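Local atomic coordinates of HTH-type transcriptional repressor NemR (Escherichia coli, PDB entry 4YZE), a protein that represses transcription of the nemRA-gloA operon by binding the NemR box, and responds to electrophiles and reactive chlorine species. Residues A[71-74]-A[75-78]; A[177-181]-A[182-186]. The protein carries 5 engineered substitutions. One frame throughout, in Å; residues are numbered along the deposited sequence.

Interaction 1. Residues A[71-74]-A[75-78]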
loop_
_atom_site.group_PDB
_atom_site.type_symbol
_atom_site.label_atom_id
_atom_site.label_comp_id
_atom_site.label_asym_id
_atom_site.label_seq_id
_atom_site.Cartn_x
_atom_site.Cartn_y
_atom_site.Cartn_z
ATOM N N GLN A 71 -13.840 -14.920 -6.801
ATOM C CA GLN A 71 -14.099 -16.273 -7.283
ATOM C C GLN A 71 -12.778 -17.013 -7.492
ATOM O O GLN A 71 -12.608 -18.129 -6.992
ATOM C CB GLN A 71 -14.924 -16.239 -8.579
ATOM C CG GLN A 71 -15.608 -17.560 -8.944
ATOM C CD GLN A 71 -16.623 -18.021 -7.898
ATOM O OE1 GLN A 71 -16.321 -18.866 -7.053
ATOM N NE2 GLN A 71 -17.834 -17.465 -7.953
ATOM N N ARG A 72 -11.843 -16.388 -8.213
ATOM C CA ARG A 72 -10.510 -16.974 -8.369
ATOM C C ARG A 72 -9.914 -17.370 -7.014
ATOM O O ARG A 72 -9.462 -18.501 -6.830
ATOM C CB ARG A 72 -9.560 -16.007 -9.069
ATOM C CG ARG A 72 -9.658 -15.991 -10.580
ATOM C CD ARG A 72 -8.442 -15.292 -11.193
ATOM N NE ARG A 72 -8.349 -13.887 -10.793
ATOM C CZ ARG A 72 -9.081 -12.910 -11.327
ATOM N NH1 ARG A 72 -9.973 -13.182 -12.273
ATOM N NH2 ARG A 72 -8.929 -11.659 -10.915
ATOM N N LEU A 73 -9.927 -16.432 -6.071
ATOM C CA LEU A 73 -9.389 -16.654 -4.734
ATOM C C LEU A 73 -10.134 -17.791 -4.014
ATOM O O LEU A 73 -9.514 -18.579 -3.309
ATOM C CB LEU A 73 -9.486 -15.370 -3.913
ATOM C CG LEU A 73 -8.389 -15.041 -2.891
ATOM C CD1 LEU A 73 -8.973 -14.436 -1.628
ATOM C CD2 LEU A 73 -7.485 -16.225 -2.562
ATOM N N THR A 74 -11.453 -17.866 -4.195
ATOM C CA THR A 74 -12.249 -18.932 -3.592
ATOM C C THR A 74 -11.796 -20.297 -4.104
ATOM O O THR A 74 -11.593 -21.223 -3.320
ATOM C CB THR A 74 -13.755 -18.782 -3.879
ATOM O OG1 THR A 74 -14.228 -17.530 -3.373
ATOM C CG2 THR A 74 -14.531 -19.913 -3.195
ATOM N N GLU A 75 -11.637 -20.415 -5.419
ATOM C CA GLU A 75 -11.191 -21.662 -6.020
ATOM C C GLU A 75 -9.805 -22.038 -5.513
ATOM O O GLU A 75 -9.521 -23.213 -5.277
ATOM C CB GLU A 75 -11.200 -21.547 -7.545
ATOM C CG GLU A 75 -12.561 -21.149 -8.107
ATOM C CD GLU A 75 -12.576 -21.033 -9.621
ATOM O OE1 GLU A 75 -12.180 -19.967 -10.149
ATOM O OE2 GLU A 75 -12.998 -22.009 -10.281
ATOM N N LEU A 76 -8.947 -21.036 -5.339
ATOM C CA LEU A 76 -7.589 -21.277 -4.861
ATOM C C LEU A 76 -7.610 -21.829 -3.435
ATOM O O LEU A 76 -6.928 -22.804 -3.132
ATOM C CB LEU A 76 -6.779 -19.979 -4.899
ATOM C CG LEU A 76 -5.262 -19.984 -5.111
ATOM C CD1 LEU A 76 -4.636 -18.804 -4.389
ATOM C CD2 LEU A 76 -4.593 -21.288 -4.681
ATOM N N LEU A 77 -8.405 -21.209 -2.567
ATOM C CA LEU A 77 -8.383 -21.547 -1.148
ATOM C C LEU A 77 -9.287 -22.715 -0.755
ATOM O O LEU A 77 -8.978 -23.443 0.191
ATOM C CB LEU A 77 -8.736 -20.319 -0.311
ATOM C CG LEU A 77 -7.739 -19.177 -0.456
ATOM C CD1 LEU A 77 -8.157 -18.023 0.425
ATOM C CD2 LEU A 77 -6.319 -19.648 -0.124
ATOM N N GLN A 78 -10.399 -22.884 -1.464
ATOM C CA GLN A 78 -11.400 -23.877 -1.076
ATOM C C GLN A 78 -11.172 -25.229 -1.725
ATOM O O GLN A 78 -11.618 -26.253 -1.201
ATOM C CB GLN A 78 -12.814 -23.397 -1.409
ATOM C CG GLN A 78 -13.392 -22.362 -0.454
ATOM C CD GLN A 78 -14.885 -22.158 -0.676
ATOM O OE1 GLN A 78 -15.464 -22.689 -1.628
ATOM N NE2 GLN A 78 -15.512 -21.386 0.201
#
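In Thr74 a chi1 of -59° puts OG1 beside the backbone N and turns the methyl CG2 to the far side from that N, while Gln78 sets CG anti to its own carbonyl carbon, beside the backbone N (chi1 -77°), and continues as an extended chain. The two side chains therefore run alongside each other in the same direction, one helical turn apart, and the Thr74 methyl CG2 lies 3.3 Å from Gln78 OE1, next to the amide group. Thr74 OG1, on the other branch, bonds back to the carbonyl of His70 one turn earlier. On another side of the helix Leu73 and Leu77 meet through aliphatic branches, with Leu73 CD2 3.6 Å from Leu77 CD1 and equally near Leu77 CG. The same Leu73 methyl makes a looser contact, 4.3 Å, with Leu76 CD1. Replacing Leu77 by an alanine would probably leave Leu73 CD2 without its nearest partner in this turn and open a gap against Leu139 of helix 122-148. Beneath the side chains, four successive i to i+4 bonds fix the spacing; Glu75 N gives the straightest, 2.9 Å to Gln71 O at 167°, and Gln78 N reaches Thr74 O at 2.8 Å. Leu73 and Thr74 also pack on Leu138, and Leu76 on Ala90. This is the regular repeat of an amphipathic helix, here 54-79, which follows the predicted helix-turn-helix of this TetR-family repressor.

Interaction 2. Residues A[177-181]-A[182-186]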
loop_
_atom_site.group_PDB
_atom_site.type_symbol
_atom_site.label_atom_id
_atom_site.label_comp_id
_atom_site.label_asym_id
_atom_site.label_seq_id
_atom_site.Cartn_x
_atom_site.Cartn_y
_atom_site.Cartn_z
ATOM N N LYS A 177 6.365 -2.332 -6.269
ATOM C CA LYS A 177 6.067 -1.477 -7.406
ATOM C C LYS A 177 7.016 -0.282 -7.409
ATOM O O LYS A 177 7.676 0.006 -8.419
ATOM C CB LYS A 177 4.614 -1.016 -7.297
ATOM C CG LYS A 177 4.138 -0.113 -8.389
ATOM C CD LYS A 177 2.668 0.177 -8.117
ATOM C CE LYS A 177 2.137 1.333 -8.923
ATOM N NZ LYS A 177 0.884 1.850 -8.294
ATOM N N ILE A 178 7.110 0.380 -6.260
ATOM C CA ILE A 178 7.988 1.528 -6.105
ATOM C C ILE A 178 9.436 1.202 -6.406
ATOM O O ILE A 178 10.072 1.912 -7.175
ATOM C CB ILE A 178 7.893 2.136 -4.699
ATOM C CG1 ILE A 178 6.535 2.796 -4.496
ATOM C CG2 ILE A 178 8.965 3.189 -4.493
ATOM C CD1 ILE A 178 6.240 3.096 -3.050
ATOM N N SER A 179 9.956 0.139 -5.802
ATOM C CA SER A 179 11.362 -0.195 -5.969
ATOM C C SER A 179 11.636 -0.998 -7.227
ATOM O O SER A 179 12.791 -1.274 -7.527
ATOM C CB SER A 179 11.854 -1.016 -4.786
ATOM O OG SER A 179 11.195 -2.272 -4.738
ATOM N N ARG A 180 10.591 -1.411 -7.944
ATOM C CA ARG A 180 10.790 -2.326 -9.083
ATOM C C ARG A 180 11.635 -3.546 -8.699
ATOM O O ARG A 180 12.552 -3.941 -9.412
ATOM C CB ARG A 180 11.444 -1.606 -10.267
ATOM C CG ARG A 180 10.766 -0.275 -10.661
ATOM C CD ARG A 180 11.023 -0.023 -12.142
ATOM N NE ARG A 180 11.249 1.378 -12.468
ATOM C CZ ARG A 180 12.437 1.973 -12.417
ATOM N NH1 ARG A 180 13.508 1.295 -12.035
ATOM N NH2 ARG A 180 12.556 3.249 -12.738
ATOM N N SER A 181 11.338 -4.143 -7.560
ATOM C CA SER A 181 12.038 -5.363 -7.171
ATOM C C SER A 181 10.938 -6.256 -6.677
ATOM O O SER A 181 9.952 -5.760 -6.090
ATOM C CB SER A 181 13.038 -5.076 -6.044
ATOM O OG SER A 181 13.599 -6.274 -5.517
ATOM N N PHE A 182 11.056 -7.560 -6.908
ATOM C CA PHE A 182 10.086 -8.468 -6.294
ATOM C C PHE A 182 10.569 -8.964 -4.923
ATOM O O PHE A 182 9.924 -9.800 -4.281
ATOM C CB PHE A 182 9.693 -9.615 -7.235
ATOM C CG PHE A 182 10.855 -10.244 -7.926
ATOM C CD1 PHE A 182 11.647 -11.173 -7.264
ATOM C CD2 PHE A 182 11.165 -9.911 -9.242
ATOM C CE1 PHE A 182 12.741 -11.756 -7.901
ATOM C CE2 PHE A 182 12.255 -10.489 -9.888
ATOM C CZ PHE A 182 13.044 -11.413 -9.214
ATOM N N GLU A 183 11.686 -8.408 -4.456
ATOM C CA GLU A 183 12.193 -8.756 -3.120
ATOM C C GLU A 183 11.149 -8.574 -1.997
ATOM O O GLU A 183 11.034 -9.429 -1.136
ATOM C CB GLU A 183 13.504 -8.014 -2.814
ATOM C CG GLU A 183 14.277 -8.551 -1.617
ATOM C CD GLU A 183 13.705 -8.070 -0.289
ATOM O OE1 GLU A 183 13.074 -6.982 -0.274
ATOM O OE2 GLU A 183 13.889 -8.781 0.735
ATOM N N PRO A 184 10.376 -7.474 -2.011
ATOM C CA PRO A 184 9.364 -7.371 -0.957
ATOM C C PRO A 184 8.346 -8.504 -0.997
ATOM O O PRO A 184 7.878 -8.925 0.073
ATOM C CB PRO A 184 8.660 -6.039 -1.288
ATOM C CG PRO A 184 9.733 -5.193 -1.989
ATOM C CD PRO A 184 10.526 -6.212 -2.785
ATOM N N LEU A 185 7.998 -8.983 -2.192
ATOM C CA LEU A 185 7.050 -10.107 -2.315
ATOM C C LEU A 185 7.698 -11.429 -1.855
ATOM O O LEU A 185 7.077 -12.185 -1.121
ATOM C CB LEU A 185 6.489 -10.227 -3.743
ATOM C CG LEU A 185 5.790 -8.934 -4.213
ATOM C CD1 LEU A 185 5.516 -8.890 -5.738
ATOM C CD2 LEU A 185 4.503 -8.754 -3.445
ATOM N N GLU A 186 8.940 -11.700 -2.276
ATOM C CA GLU A 186 9.614 -12.937 -1.861
ATOM C C GLU A 186 9.792 -12.862 -0.363
ATOM O O GLU A 186 9.642 -13.850 0.334
ATOM C CB GLU A 186 10.983 -13.142 -2.545
ATOM C CG GLU A 186 10.911 -13.224 -4.057
ATOM C CD GLU A 186 12.293 -13.259 -4.729
ATOM O OE1 GLU A 186 13.217 -12.540 -4.278
ATOM O OE2 GLU A 186 12.449 -14.013 -5.716
#
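Ser181 OG accepts the backbone N-H of Glu183 over 3.1 Å, with an N-H...O angle of 158°, in the turn between helices 158-179 and 183-195. The turn opens with a Schellman motif: Arg180, the C-prime residue, takes up positive phi (51°), Ser181 N pairs with Ala176 O, and Arg180 N makes a weak bond to Lys177 O. Phe182 then occupies the N-cap position of the next helix, whose first turn is tied by Glu186 N to Phe182 O at 2.9 Å. The hydroxyl of Ser181 reaches forward because OG is anti to the backbone N (chi1 172°) and lies beside the carbonyl carbon, on the side where the chain runs on through Phe182 to Glu183. It also lies 3.2 Å from Glu183 CB. From the position just before the N-cap, the serine thus takes up one N-H of the first turn through its OG. The Phe182 ring leaves this polar corner and packs on Leu96 and Phe99, and the carboxylate carbon of Glu186 lies at the ring edge, in its plane. Ser179 OG bonds back to Gln175 O, and its closest approach to residues 182-186 is 4.3 Å, to Pro184 CG. The end of helix 158-179 faces the second subunit, where Arg180 NH2 forms a salt bridge with Glu122 of that chain and the carbonyls of Lys177 and Ile178 receive its Arg125. Pro184, which lacks an N-H to offer, lays its CD 3.4 Å from Ser181 O.

Both contacts are local, but interaction 1 runs within one uninterrupted helix, 54-79, whereas residues 177-186 make the turn that joins two helices. Interaction 1 is partly buried, its leucines directed at helices 84-97 and 122-148, and is governed by regular backbone bonds and aliphatic contacts. Interaction 2 lies at the surface and rests on a serine hydroxyl and a positive phi, while Lys177 and Arg180 reach the second subunit; no other chain touches interaction 1. Helix 84-97 is a shared neighbour, receiving Leu73 and Leu76 from one contact and Phe182 and Leu185 from the other. Their nearest atoms remain about 14 Å apart.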